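Local coordinates for protein importin subunit beta-1 (Saccharomyces cerevisiae, PDB 5OWU) that carries proteins into the nucleus as the importin beta subunit, partnering importin alpha, which reads the classical nuclear localization signal of the cargo, at residues D141-E146 / A154-L159; V750-L755 / P790-E795. All coordinates share one frame; numbering follows the deposited sequence.

Contact 1: residues D141-E146 / A154-L159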
ATOM      1  N   ASP A 141     -27.682 -11.948  26.079  1.00 33.60           N
ATOM      2  CA  ASP A 141     -28.447 -13.156  26.371  1.00 40.25           C
ATOM      3  C   ASP A 141     -28.216 -14.236  25.318  1.00 43.28           C
ATOM      4  O   ASP A 141     -28.190 -15.425  25.653  1.00 41.83           O
ATOM      5  CB  ASP A 141     -29.938 -12.829  26.488  1.00 41.49           C
ATOM      6  CG  ASP A 141     -30.255 -11.981  27.704  1.00 50.55           C
ATOM      7  OD1 ASP A 141     -29.446 -11.968  28.657  1.00 58.14           O
ATOM      8  OD2 ASP A 141     -31.321 -11.335  27.708  1.00 57.24           O
ATOM      9  N   ASN A 142     -28.007 -13.845  24.058  1.00 31.68           N
ATOM     10  CA  ASN A 142     -27.910 -14.796  22.948  1.00 31.66           C
ATOM     11  C   ASN A 142     -26.608 -15.592  22.941  1.00 27.41           C
ATOM     12  O   ASN A 142     -26.566 -16.674  22.348  1.00 34.68           O
ATOM     13  CB  ASN A 142     -28.037 -14.064  21.609  1.00 28.12           C
ATOM     14  CG  ASN A 142     -29.474 -13.869  21.185  1.00 35.12           C
ATOM     15  OD1 ASN A 142     -30.389 -14.077  21.970  1.00 32.15           O
ATOM     16  ND2 ASN A 142     -29.677 -13.478  19.931  1.00 33.40           N
ATOM     17  N   THR A 143     -25.541 -15.076  23.537  1.00 31.49           N
ATOM     18  CA  THR A 143     -24.312 -15.849  23.655  1.00 41.94           C
ATOM     19  C   THR A 143     -24.167 -16.471  25.036  1.00 43.97           C
ATOM     20  O   THR A 143     -23.092 -16.981  25.368  1.00 36.97           O
ATOM     21  CB  THR A 143     -23.096 -14.982  23.319  1.00 25.70           C
ATOM     22  OG1 THR A 143     -22.924 -13.958  24.300  1.00 37.13           O
ATOM     23  CG2 THR A 143     -23.270 -14.342  21.947  1.00 34.36           C
ATOM     24  N   GLY A 144     -25.230 -16.446  25.841  1.00 37.90           N
ATOM     25  CA  GLY A 144     -25.217 -17.142  27.114  1.00 42.93           C
ATOM     26  C   GLY A 144     -25.009 -18.636  26.947  1.00 44.32           C
ATOM     27  O   GLY A 144     -25.296 -19.228  25.901  1.00 42.16           O
ATOM     28  N   ALA A 145     -24.530 -19.256  28.031  1.00 60.26           N
ATOM     29  CA  ALA A 145     -23.948 -20.593  27.949  1.00 56.90           C
ATOM     30  C   ALA A 145     -24.921 -21.628  27.395  1.00 58.45           C
ATOM     31  O   ALA A 145     -24.499 -22.553  26.693  1.00 57.79           O
ATOM     32  CB  ALA A 145     -23.455 -21.027  29.331  1.00 68.49           C
ATOM     33  N   GLU A 146     -26.215 -21.502  27.694  1.00 48.49           N
ATOM     34  CA  GLU A 146     -27.188 -22.527  27.332  1.00 61.99           C
ATOM     35  C   GLU A 146     -27.972 -22.196  26.064  1.00 55.68           C
ATOM     36  O   GLU A 146     -28.917 -22.918  25.731  1.00 42.39           O
ATOM     37  CB  GLU A 146     -28.152 -22.764  28.497  1.00 75.78           C
ATOM     38  CG  GLU A 146     -27.458 -23.119  29.816  1.00 75.66           C
ATOM     39  CD  GLU A 146     -26.590 -24.366  29.721  1.00 87.84           C
ATOM     40  OE1 GLU A 146     -27.003 -25.338  29.053  1.00 83.10           O
ATOM     41  OE2 GLU A 146     -25.490 -24.372  30.316  1.00 88.70           O
ATOM     42  N   ALA A 154     -24.607 -16.764  15.123  1.00 33.44           N
ATOM     43  CA  ALA A 154     -25.178 -15.675  14.338  1.00 34.63           C
ATOM     44  C   ALA A 154     -25.056 -14.348  15.075  1.00 25.05           C
ATOM     45  O   ALA A 154     -24.752 -13.311  14.465  1.00 26.86           O
ATOM     46  CB  ALA A 154     -26.639 -15.981  14.010  1.00 26.80           C
ATOM     47  N   SER A 155     -25.266 -14.361  16.393  1.00 31.13           N
ATOM     48  CA  SER A 155     -25.149 -13.122  17.147  1.00 25.33           C
ATOM     49  C   SER A 155     -23.708 -12.630  17.173  1.00 27.89           C
ATOM     50  O   SER A 155     -23.460 -11.423  17.057  1.00 21.94           O
ATOM     51  CB  SER A 155     -25.699 -13.321  18.560  1.00 28.11           C
ATOM     52  OG  SER A 155     -27.054 -13.740  18.490  1.00 31.23           O
ATOM     53  N   LEU A 156     -22.741 -13.551  17.303  1.00 25.74           N
ATOM     54  CA  LEU A 156     -21.336 -13.160  17.259  1.00 30.48           C
ATOM     55  C   LEU A 156     -20.961 -12.592  15.893  1.00 27.25           C
ATOM     56  O   LEU A 156     -20.209 -11.613  15.806  1.00 25.11           O
ATOM     57  CB  LEU A 156     -20.444 -14.352  17.616  1.00 26.93           C
ATOM     58  CG  LEU A 156     -20.572 -14.819  19.074  1.00 25.01           C
ATOM     59  CD1 LEU A 156     -19.948 -16.180  19.289  1.00 27.99           C
ATOM     60  CD2 LEU A 156     -19.938 -13.805  20.004  1.00 26.91           C
ATOM     61  N   LEU A 157     -21.474 -13.186  14.813  1.00 22.22           N
ATOM     62  CA  LEU A 157     -21.293 -12.591  13.492  1.00 26.65           C
ATOM     63  C   LEU A 157     -21.818 -11.164  13.461  1.00 30.20           C
ATOM     64  O   LEU A 157     -21.141 -10.252  12.971  1.00 23.02           O
ATOM     65  CB  LEU A 157     -22.009 -13.419  12.423  1.00 29.85           C
ATOM     66  CG  LEU A 157     -21.462 -14.812  12.121  1.00 35.77           C
ATOM     67  CD1 LEU A 157     -22.239 -15.403  10.963  1.00 36.42           C
ATOM     68  CD2 LEU A 157     -19.971 -14.773  11.812  1.00 45.32           C
ATOM     69  N   ALA A 158     -23.036 -10.958  13.966  1.00 28.06           N
ATOM     70  CA  ALA A 158     -23.610  -9.615  13.964  1.00 18.90           C
ATOM     71  C   ALA A 158     -22.727  -8.632  14.724  1.00 22.21           C
ATOM     72  O   ALA A 158     -22.518  -7.502  14.272  1.00 24.79           O
ATOM     73  CB  ALA A 158     -25.019  -9.645  14.557  1.00 22.34           C
ATOM     74  N   LEU A 159     -22.190  -9.042  15.878  1.00 21.54           N
ATOM     75  CA  LEU A 159     -21.314  -8.146  16.631  1.00 23.72           C
ATOM     76  C   LEU A 159     -20.042  -7.830  15.843  1.00 16.18           C
ATOM     77  O   LEU A 159     -19.596  -6.670  15.789  1.00 27.04           O
ATOM     78  CB  LEU A 159     -20.989  -8.771  17.987  1.00 28.19           C
ATOM     79  CG  LEU A 159     -22.210  -8.862  18.916  1.00 26.06           C
ATOM     80  CD1 LEU A 159     -21.998  -9.910  19.976  1.00 30.31           C
ATOM     81  CD2 LEU A 159     -22.494  -7.508  19.553  1.00 29.39           C
TER
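A single amide-to-hydroxyl hydrogen bond from Asn142 to Ser155, flanked by a small apolar touch, joins the end of helix 133-142 to the middle of helix 149-165, the two antiparallel helices of HEAT repeat 4. ND2 of Asn142 donates to OG of Ser155 over 3.0 Å, with an N-H...O angle of 155°, and the oxygen lies close to the amide plane, 11° out of it. The serine turns its OG anti to its own carbonyl carbon (chi1 -58°), which also lets the hydroxyl reach back to Val151 O one helical turn earlier. That buried oxygen thus serves two partners, and CB of Asn142 rests against it at 3.3 Å. With an alanine in place of Asn142, the amide donor is gone, and Ser155 OG would probably keep its link to Val151 but lose its tie to the neighbouring helix.

Thr143, just past the last helical residue of helix 133-142, supplies the apolar half. Its methyl CG2 meets CD2 of Leu156 at 3.9 Å, the two side chains meeting at a slant. The branches of the threonine divide the work: while CG2 faces the leucine, OG1 is hydrogen-bonded to Gln186 and Ala183 O of helix 177-188 in the next repeat. Leu156 likewise looks onward, packing on Val197, Ala200 and Ala201 of helix 195-208. Contact inside one helical hairpin, continued by Thr143 and Leu156 into the following one, is the construction of a HEAT-repeat solenoid.

Contact 2: residues V750-L755 / P790-E795; sequences VLEAVL and PQLYSE
Leu792 lays its two methyl branches over neighbouring residues of helix 741-764: CD1 meets CD1 of Leu751 at 3.8 Å, and CD2 lies 4.1 Å from CG of Glu752. The leucines cross at about a right angle, whereas Leu792 and Glu752 are inclined to each other less steeply. Leu792 holds its CG anti to the carbonyl carbon (chi1 -71°), which carries the forked end across to the long helix.

Here HEAT repeat 17 meets HEAT repeat 18 at the short helix 790-793, between helices 776-788 and 796-812. Such stacking of successive hairpins builds the superhelix of importin beta; Leu751 extends it onto Phe782 and Gln785, and Leu792 onto Ile748 and Thr798.

The polar link runs through one water. It donates to Glu752 OE2 at a short 2.5 Å and to the backbone O of Gln791 at 3.0 Å, bridging a carboxylate and a carbonyl that have no direct bond to each other. Glu752 is extended beyond CG, which brings its carboxylate out to that water, while OE1 forms a salt bridge with Lys749. Glu795 OE1 stays 5.9 Å from Glu752 OE2, a like charge that the lysine probably helps to offset.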
ATOM      1  N   VAL A 750      -3.508  13.720  -5.020  1.00 40.66           N
ATOM      2  CA  VAL A 750      -4.227  14.903  -5.488  1.00 41.69           C
ATOM      3  C   VAL A 750      -3.545  16.172  -4.990  1.00 38.20           C
ATOM      4  O   VAL A 750      -3.321  17.117  -5.756  1.00 33.33           O
ATOM      5  CB  VAL A 750      -5.703  14.837  -5.052  1.00 49.76           C
ATOM      6  CG1 VAL A 750      -6.468  16.095  -5.486  1.00 46.19           C
ATOM      7  CG2 VAL A 750      -6.370  13.596  -5.637  1.00 43.34           C
ATOM      8  N   LEU A 751      -3.191  16.213  -3.703  1.00 39.77           N
ATOM      9  CA  LEU A 751      -2.558  17.412  -3.159  1.00 36.78           C
ATOM     10  C   LEU A 751      -1.189  17.652  -3.790  1.00 31.23           C
ATOM     11  O   LEU A 751      -0.813  18.803  -4.054  1.00 33.06           O
ATOM     12  CB  LEU A 751      -2.444  17.305  -1.637  1.00 36.92           C
ATOM     13  CG  LEU A 751      -3.780  17.300  -0.884  1.00 46.75           C
ATOM     14  CD1 LEU A 751      -3.579  16.999   0.597  1.00 47.03           C
ATOM     15  CD2 LEU A 751      -4.510  18.631  -1.054  1.00 34.44           C
ATOM     16  N   GLU A 752      -0.432  16.584  -4.050  1.00 32.93           N
ATOM     17  CA  GLU A 752       0.848  16.739  -4.736  1.00 33.57           C
ATOM     18  C   GLU A 752       0.651  17.344  -6.124  1.00 32.24           C
ATOM     19  O   GLU A 752       1.441  18.195  -6.560  1.00 31.20           O
ATOM     20  CB  GLU A 752       1.561  15.387  -4.827  1.00 33.33           C
ATOM     21  CG  GLU A 752       2.100  14.892  -3.494  1.00 40.67           C
ATOM     22  CD  GLU A 752       2.679  13.493  -3.560  1.00 46.56           C
ATOM     23  OE1 GLU A 752       2.337  12.737  -4.494  1.00 45.06           O
ATOM     24  OE2 GLU A 752       3.475  13.152  -2.661  1.00 40.56           O
ATOM     25  N   ALA A 753      -0.404  16.918  -6.832  1.00 32.44           N
ATOM     26  CA  ALA A 753      -0.694  17.491  -8.146  1.00 31.18           C
ATOM     27  C   ALA A 753      -1.093  18.957  -8.038  1.00 31.51           C
ATOM     28  O   ALA A 753      -0.739  19.768  -8.904  1.00 32.81           O
ATOM     29  CB  ALA A 753      -1.800  16.702  -8.842  1.00 31.99           C
ATOM     30  N   VAL A 754      -1.845  19.317  -6.995  1.00 28.57           N
ATOM     31  CA  VAL A 754      -2.180  20.724  -6.803  1.00 29.29           C
ATOM     32  C   VAL A 754      -0.903  21.530  -6.602  1.00 30.25           C
ATOM     33  O   VAL A 754      -0.742  22.622  -7.165  1.00 27.65           O
ATOM     34  CB  VAL A 754      -3.169  20.889  -5.632  1.00 30.33           C
ATOM     35  CG1 VAL A 754      -3.355  22.367  -5.260  1.00 33.66           C
ATOM     36  CG2 VAL A 754      -4.521  20.273  -6.002  1.00 31.16           C
ATOM     37  N   LEU A 755       0.044  20.988  -5.829  1.00 35.39           N
ATOM     38  CA  LEU A 755       1.327  21.667  -5.659  1.00 31.01           C
ATOM     39  C   LEU A 755       2.024  21.876  -7.000  1.00 25.78           C
ATOM     40  O   LEU A 755       2.546  22.967  -7.269  1.00 31.28           O
ATOM     41  CB  LEU A 755       2.219  20.875  -4.703  1.00 32.27           C
ATOM     42  CG  LEU A 755       3.614  21.450  -4.427  1.00 29.30           C
ATOM     43  CD1 LEU A 755       3.549  22.898  -3.959  1.00 28.12           C
ATOM     44  CD2 LEU A 755       4.324  20.575  -3.390  1.00 42.58           C
ATOM     45  N   PRO A 790       2.358  15.103   7.603  1.00 61.98           N
ATOM     46  CA  PRO A 790       3.715  14.587   7.340  1.00 54.40           C
ATOM     47  C   PRO A 790       3.856  13.874   6.007  1.00 48.74           C
ATOM     48  O   PRO A 790       4.945  13.887   5.418  1.00 44.49           O
ATOM     49  CB  PRO A 790       3.954  13.622   8.512  1.00 55.64           C
ATOM     50  CG  PRO A 790       2.991  14.038   9.561  1.00 59.12           C
ATOM     51  CD  PRO A 790       1.792  14.543   8.843  1.00 59.95           C
ATOM     52  N   GLN A 791       2.799  13.226   5.518  1.00 51.56           N
ATOM     53  CA  GLN A 791       2.884  12.587   4.213  1.00 55.26           C
ATOM     54  C   GLN A 791       3.260  13.587   3.127  1.00 58.16           C
ATOM     55  O   GLN A 791       3.750  13.181   2.067  1.00 48.41           O
ATOM     56  CB  GLN A 791       1.557  11.907   3.884  1.00 65.19           C
ATOM     57  CG  GLN A 791       1.139  10.854   4.900  1.00 69.93           C
ATOM     58  CD  GLN A 791      -0.130  10.131   4.494  1.00 77.83           C
ATOM     59  OE1 GLN A 791      -0.088   8.985   4.043  1.00 80.54           O
ATOM     60  NE2 GLN A 791      -1.270  10.803   4.648  1.00 76.11           N
ATOM     61  N   LEU A 792       3.054  14.881   3.378  1.00 47.21           N
ATOM     62  CA  LEU A 792       3.476  15.938   2.467  1.00 48.65           C
ATOM     63  C   LEU A 792       4.819  16.540   2.874  1.00 48.39           C
ATOM     64  O   LEU A 792       5.791  16.460   2.116  1.00 36.66           O
ATOM     65  CB  LEU A 792       2.393  17.028   2.393  1.00 42.50           C
ATOM     66  CG  LEU A 792       1.106  16.621   1.666  1.00 46.43           C
ATOM     67  CD1 LEU A 792      -0.019  17.633   1.899  1.00 41.48           C
ATOM     68  CD2 LEU A 792       1.368  16.462   0.170  1.00 43.83           C
ATOM     69  N   TYR A 793       4.908  17.135   4.068  1.00 43.89           N
ATOM     70  CA  TYR A 793       6.108  17.910   4.366  1.00 38.97           C
ATOM     71  C   TYR A 793       7.332  17.031   4.585  1.00 47.47           C
ATOM     72  O   TYR A 793       8.454  17.494   4.356  1.00 43.68           O
ATOM     73  CB  TYR A 793       5.883  18.840   5.567  1.00 43.14           C
ATOM     74  CG  TYR A 793       5.743  18.194   6.934  1.00 60.83           C
ATOM     75  CD1 TYR A 793       6.859  17.740   7.634  1.00 56.29           C
ATOM     76  CD2 TYR A 793       4.498  18.086   7.546  1.00 52.41           C
ATOM     77  CE1 TYR A 793       6.731  17.165   8.893  1.00 57.69           C
ATOM     78  CE2 TYR A 793       4.361  17.520   8.801  1.00 60.87           C
ATOM     79  CZ  TYR A 793       5.480  17.061   9.469  1.00 62.38           C
ATOM     80  OH  TYR A 793       5.344  16.497  10.716  1.00 62.56           O
ATOM     81  N   SER A 794       7.151  15.772   4.992  1.00 43.68           N
ATOM     82  CA  SER A 794       8.297  14.884   5.175  1.00 55.05           C
ATOM     83  C   SER A 794       8.972  14.532   3.853  1.00 58.16           C
ATOM     84  O   SER A 794      10.121  14.076   3.862  1.00 56.82           O
ATOM     85  CB  SER A 794       7.868  13.603   5.897  1.00 47.62           C
ATOM     86  OG  SER A 794       7.011  12.812   5.091  1.00 62.16           O
ATOM     87  N   GLU A 795       8.291  14.728   2.723  1.00 52.52           N
ATOM     88  CA  GLU A 795       8.892  14.494   1.414  1.00 43.86           C
ATOM     89  C   GLU A 795       9.747  15.694   1.023  1.00 52.89           C
ATOM     90  O   GLU A 795       9.243  16.816   0.916  1.00 54.26           O
ATOM     91  CB  GLU A 795       7.814  14.246   0.362  1.00 49.69           C
ATOM     92  CG  GLU A 795       7.108  12.904   0.484  1.00 58.10           C
ATOM     93  CD  GLU A 795       7.984  11.732   0.073  1.00 58.66           C
ATOM     94  OE1 GLU A 795       8.887  11.919  -0.773  1.00 61.29           O
ATOM     95  OE2 GLU A 795       7.764  10.622   0.597  1.00 71.82           O
TER
HETATM   96  O   HOH W   1       4.039  14.429  -0.602  1.00 43.63           O

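In the fold
The two contacts illustrate one principle of solenoid proteins at two levels of the same fold. Contact 1 is made within a repeat, HEAT 4, where only seven residues separate the segments; contact 2 is made between repeats, HEAT 17 and HEAT 18, across 34 intervening residues. They follow one another along the chain, contact 1 closing in the fourth repeat long before contact 2 opens in the seventeenth, and do not touch: their centres are 46 Å apart and their nearest atoms about 28 Å. The centre of contact 1 lies about 36 Å from the centre of the chain, that of contact 2 about 16 Å.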